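PDB 2VBF: branched-chain alpha-ketoacid decarboxylase from Lactococcus lactis, which probably decarboxylates branched-chain and aromatic alpha-keto acids to aldehydes, using thiamine diphosphate and magnesium as cofactors. Local coordinates for residues Gly278-Gly282 against Lys283-Ile287; Ser388-Gln391 against Ser392-Ile396. All blocks are in the same frame, centred on the assembly; numbering follows the deposited sequence. Where two conformers were deposited one is given.

How the contacts relate
Contact 1 comes first along the chain, where edge strand 276-279 of the mixed sheet in the central domain ends; residues 278-287 turn there and lead into helix 287-295. That strand-to-helix connection is closed before contact 2 opens. In contact 2, residues 388-396 make the reverse transition, from helix 379-389 into strand 394-398, which lies inside the six-stranded parallel sheet of the C-terminal half. The two are in series, neither nested nor crossed. The centres of contact 1 and contact 2 are 22 Å apart; the nearest atoms of contact 1 and contact 2 are about 11 Å apart, without touching. The C-terminal helix 556-568 packs on contact 1, while helix 525-537 borders contact 2.

Contact 1: Gly278-Gly282 against Lys283-Ile287; sequences GIYNG and KLSEI
Gly282 O is gripped twice by one residue: Ser285 OG donates to it at 2.7 Å and Ser285 N at 3.0 Å. The hydroxyl comes within 17° of the carbonyl plane, whereas the amide arrives from above it. Ser285 OG is itself an acceptor, taking the N-H of Asn281 at 2.8 Å, and thus joins two main-chain groups of the loop that follows the strand, Asn281 N and Gly282 O. A chi1 of -54°, with OG beside its own backbone N, turns the hydroxyl back to both. Replacing Ser285 with an alanine would remove OG, and Asn281 N would probably lose its acceptor and Gly282 O the shorter of its two bonds. The Ser285 N bond closes a type I beta turn over Lys283 and Leu284. A weak Leu284 N to Asn281 O bond, 3.1 Å, overlaps it in a turn close to type II', with Gly282 in its first corner. These turns carry the chain from edge strand 276-279 of the central-domain sheet toward helix 287-295, whose N-cap is Glu286, with OE1 reaching Leu289 N. With chi1 at -177°, CG of Tyr280 stands opposite the backbone N, which brings the ring under the turn: Gly282 N stands 4.0 Å above its plane, over the centre, and CD1 is 3.3 Å from Ser285 OG. The ring's OH bonds to Glu294 and to His317 N. Leu284 packs on Leu557, Lys560 and Met561 of helix 556-568. One water bridges the segments, donating to Ile279 O and accepting from Glu286 N, 2.8 Å from each.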
loop_
_atom_site.group_PDB
_atom_site.type_symbol
_atom_site.label_atom_id
_atom_site.label_comp_id
_atom_site.label_asym_id
_atom_site.label_seq_id
_atom_site.Cartn_x
_atom_site.Cartn_y
_atom_site.Cartn_z
ATOM N N GLY A 278 -9.684 -33.898 -8.561
ATOM C CA GLY A 278 -9.425 -33.159 -7.340
ATOM C C GLY A 278 -8.173 -32.317 -7.515
ATOM O O GLY A 278 -7.634 -32.189 -8.627
ATOM N N ILE A 279 -7.722 -31.740 -6.408
ATOM C CA ILE A 279 -6.542 -30.896 -6.379
ATOM C C ILE A 279 -5.292 -31.705 -6.017
ATOM O O ILE A 279 -5.242 -32.357 -4.965
ATOM C CB ILE A 279 -6.703 -29.774 -5.338
ATOM C CG1 ILE A 279 -7.936 -28.930 -5.643
ATOM C CG2 ILE A 279 -5.440 -28.922 -5.255
ATOM C CD1 ILE A 279 -7.882 -28.171 -6.963
ATOM N N TYR A 280 -4.303 -31.676 -6.906
ATOM C CA TYR A 280 -3.014 -32.291 -6.634
ATOM C C TYR A 280 -2.179 -31.304 -5.826
ATOM O O TYR A 280 -1.934 -30.189 -6.276
ATOM C CB TYR A 280 -2.300 -32.634 -7.932
ATOM C CG TYR A 280 -0.976 -33.338 -7.737
ATOM C CD1 TYR A 280 -0.902 -34.571 -7.086
ATOM C CD2 TYR A 280 0.202 -32.781 -8.204
ATOM C CE1 TYR A 280 0.317 -35.232 -6.922
ATOM C CE2 TYR A 280 1.422 -33.431 -8.043
ATOM C CZ TYR A 280 1.473 -34.654 -7.398
ATOM O OH TYR A 280 2.688 -35.293 -7.229
ATOM N N ASN A 281 -1.748 -31.718 -4.640
ATOM C CA ASN A 281 -0.909 -30.878 -3.787
ATOM C C ASN A 281 0.224 -31.701 -3.177
ATOM O O ASN A 281 0.367 -31.777 -1.961
ATOM C CB ASN A 281 -1.774 -30.215 -2.716
ATOM C CG ASN A 281 -1.079 -29.062 -1.993
ATOM O OD1 ASN A 281 -0.069 -28.521 -2.447
ATOM N ND2 ASN A 281 -1.645 -28.671 -0.852
ATOM N N GLY A 282 1.026 -32.308 -4.048
ATOM C CA GLY A 282 2.148 -33.144 -3.629
ATOM C C GLY A 282 1.731 -34.205 -2.628
ATOM O O GLY A 282 0.667 -34.816 -2.759
ATOM N N LYS A 283 2.561 -34.415 -1.609
ATOM C CA LYS A 283 2.301 -35.477 -0.633
ATOM C C LYS A 283 1.053 -35.234 0.220
ATOM O O LYS A 283 0.543 -36.173 0.829
ATOM C CB LYS A 283 3.524 -35.732 0.262
ATOM C CG LYS A 283 3.685 -34.776 1.435
ATOM C CD LYS A 283 4.945 -35.086 2.219
ATOM C CE LYS A 283 5.036 -34.245 3.485
ATOM N NZ LYS A 283 6.259 -34.594 4.278
ATOM N N LEU A 284 0.547 -33.997 0.234
ATOM C CA LEU A 284 -0.679 -33.656 0.959
ATOM C C LEU A 284 -1.961 -33.932 0.159
ATOM O O LEU A 284 -3.059 -33.656 0.640
ATOM C CB LEU A 284 -0.653 -32.187 1.388
ATOM C CG LEU A 284 0.535 -31.744 2.256
ATOM C CD1 LEU A 284 0.371 -30.287 2.665
ATOM C CD2 LEU A 284 0.691 -32.620 3.480
ATOM N N SER A 285 -1.820 -34.465 -1.052
ATOM C CA SER A 285 -2.967 -34.853 -1.866
ATOM C C SER A 285 -3.736 -35.996 -1.215
ATOM O O SER A 285 -3.166 -36.804 -0.489
ATOM C CB SER A 285 -2.522 -35.328 -3.248
ATOM O OG SER A 285 -1.716 -34.382 -3.909
ATOM N N GLU A 286 -5.029 -36.068 -1.498
ATOM C CA GLU A 286 -5.801 -37.266 -1.184
ATOM C C GLU A 286 -5.082 -38.464 -1.824
ATOM O O GLU A 286 -4.564 -38.357 -2.941
ATOM C CB GLU A 286 -7.230 -37.118 -1.693
ATOM C CG GLU A 286 -8.178 -38.227 -1.271
ATOM C CD GLU A 286 -8.189 -39.400 -2.225
ATOM O OE1 GLU A 286 -8.240 -39.164 -3.460
ATOM O OE2 GLU A 286 -8.161 -40.554 -1.735
ATOM N N ILE A 287 -5.030 -39.586 -1.107
ATOM C CA ILE A 287 -4.191 -40.729 -1.500
ATOM C C ILE A 287 -4.523 -41.316 -2.890
ATOM O O ILE A 287 -3.613 -41.528 -3.706
ATOM C CB ILE A 287 -4.172 -41.835 -0.387
ATOM C CG1 ILE A 287 -3.124 -42.905 -0.678
ATOM C CG2 ILE A 287 -5.556 -42.437 -0.165
ATOM C CD1 ILE A 287 -1.718 -42.393 -0.588
HETATM O O HOH W 1 -6.259 -33.917 -2.896
#

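Contact 2: Ser388-Gln391 against Ser392-Ile396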
loop_
_atom_site.group_PDB
_atom_site.type_symbol
_atom_site.label_atom_id
_atom_site.label_comp_id
_atom_site.label_asym_id
_atom_site.label_seq_id
_atom_site.Cartn_x
_atom_site.Cartn_y
_atom_site.Cartn_z
ATOM N N SER A 388 -20.831 -28.631 0.514
ATOM C CA SER A 388 -22.210 -29.088 0.330
ATOM C C SER A 388 -23.130 -27.957 -0.132
ATOM O O SER A 388 -23.883 -28.111 -1.100
ATOM C CB SER A 388 -22.729 -29.690 1.646
ATOM O OG SER A 388 -23.888 -30.484 1.439
ATOM N N LEU A 389 -23.043 -26.814 0.536
ATOM C CA LEU A 389 -23.996 -25.726 0.338
ATOM C C LEU A 389 -23.647 -24.754 -0.777
ATOM O O LEU A 389 -24.468 -23.898 -1.108
ATOM C CB LEU A 389 -24.188 -24.949 1.642
ATOM C CG LEU A 389 -24.875 -25.733 2.756
ATOM C CD1 LEU A 389 -24.749 -24.971 4.066
ATOM C CD2 LEU A 389 -26.346 -25.998 2.389
ATOM N N THR A 390 -22.443 -24.848 -1.345
ATOM C CA THR A 390 -22.093 -24.005 -2.486
ATOM C C THR A 390 -22.869 -24.526 -3.695
ATOM O O THR A 390 -23.087 -25.736 -3.831
ATOM C CB THR A 390 -20.561 -23.951 -2.744
ATOM O OG1 THR A 390 -19.934 -23.161 -1.724
ATOM C CG2 THR A 390 -20.245 -23.309 -4.074
ATOM N N GLN A 391 -23.325 -23.593 -4.530
ATOM C CA GLN A 391 -24.157 -23.891 -5.691
ATOM C C GLN A 391 -23.390 -23.725 -7.006
ATOM O O GLN A 391 -22.248 -23.257 -7.033
ATOM C CB GLN A 391 -25.371 -22.946 -5.698
ATOM C CG GLN A 391 -26.269 -23.090 -4.474
ATOM C CD GLN A 391 -27.353 -22.022 -4.379
ATOM O OE1 GLN A 391 -27.511 -21.181 -5.266
ATOM N NE2 GLN A 391 -28.116 -22.062 -3.288
ATOM N N SER A 392 -24.030 -24.126 -8.097
ATOM C CA SER A 392 -23.527 -23.829 -9.437
ATOM C C SER A 392 -23.526 -22.318 -9.702
ATOM O O SER A 392 -24.250 -21.557 -9.042
ATOM C CB SER A 392 -24.392 -24.527 -10.485
ATOM O OG SER A 392 -25.731 -24.072 -10.401
ATOM N N ASN A 393 -22.723 -21.893 -10.677
ATOM C CA ASN A 393 -22.584 -20.486 -11.064
ATOM C C ASN A 393 -22.240 -19.566 -9.884
ATOM O O ASN A 393 -22.796 -18.477 -9.746
ATOM C CB ASN A 393 -23.850 -19.982 -11.787
ATOM C CG ASN A 393 -23.620 -18.661 -12.573
ATOM O OD1 ASN A 393 -22.526 -18.392 -13.101
ATOM N ND2 ASN A 393 -24.668 -17.851 -12.664
ATOM N N GLU A 394 -21.340 -20.023 -9.025
ATOM C CA GLU A 394 -20.784 -19.182 -7.951
ATOM C C GLU A 394 -19.287 -19.042 -8.109
ATOM O O GLU A 394 -18.650 -19.855 -8.774
ATOM C CB GLU A 394 -21.048 -19.794 -6.578
ATOM C CG GLU A 394 -22.495 -19.801 -6.170
ATOM C CD GLU A 394 -22.711 -20.386 -4.784
ATOM O OE1 GLU A 394 -21.936 -21.265 -4.344
ATOM O OE2 GLU A 394 -23.671 -19.982 -4.139
ATOM N N THR A 395 -18.738 -18.001 -7.487
ATOM C CA THR A 395 -17.296 -17.809 -7.419
ATOM C C THR A 395 -16.904 -17.807 -5.941
ATOM O O THR A 395 -17.438 -17.002 -5.158
ATOM C CB THR A 395 -16.844 -16.510 -8.134
ATOM O OG1 THR A 395 -17.210 -16.571 -9.522
ATOM C CG2 THR A 395 -15.323 -16.338 -8.038
ATOM N N ILE A 396 -16.017 -18.731 -5.569
ATOM C CA ILE A 396 -15.468 -18.805 -4.208
ATOM C C ILE A 396 -14.136 -18.068 -4.186
ATOM O O ILE A 396 -13.252 -18.349 -4.994
ATOM C CB ILE A 396 -15.282 -20.258 -3.725
ATOM C CG1 ILE A 396 -16.650 -20.921 -3.471
ATOM C CG2 ILE A 396 -14.441 -20.293 -2.447
ATOM C CD1 ILE A 396 -16.570 -22.303 -2.794
#
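Glu394 and Gln391 lie with their flat ends almost parallel, the carboxylate and amide planes only 8° apart, although the two side chains cross obliquely. The glutamate reaches back from the start of strand 394-398 toward the residues just past helix 379-389. Its CG is anti to the carbonyl carbon (chi1 -68°) and the chain is extended beyond it, which lays CG alongside the Gln391 peptide, 3.6 Å from Gln391 O. The carboxylate then meets Gln391 with both oxygens: OE1 faces the backbone, accepting from Gln391 N at 2.7 Å, and OE2 lies beside the aliphatic part of the side chain, 3.8 Å from Gln391 CB. The place of OE1 is less sure, since it is modelled too close to Thr390 CG2, and the length of the bond is correspondingly uncertain.

Thr390 is the first residue to leave the helix. Its hydroxyl bonds to Val386 O, one turn back. With OG1 held there, Ile396 comes in from the strand, its CD1 3.6 Å from Thr390 OG1 and 4.0 Å from Thr390 CG2. Glu394 and Ile396, alternate residues of the strand, thus both point toward the helix end, while Thr395 between them points away. Asn393, in a left-handed backbone conformation, turns the chain into the strand. The result is a tight helix-to-strand connection feeding an inner strand of the parallel sheet, between 417-419 and 445-451.

Glu394 OE2 bonds to Gln536 NE2 of helix 525-537. The buried carboxylate is therefore met by neutral N-H donors, Gln536 NE2 and, with the doubt over OE1, Gln391 N, which would probably help to offset the cost of burying a charge.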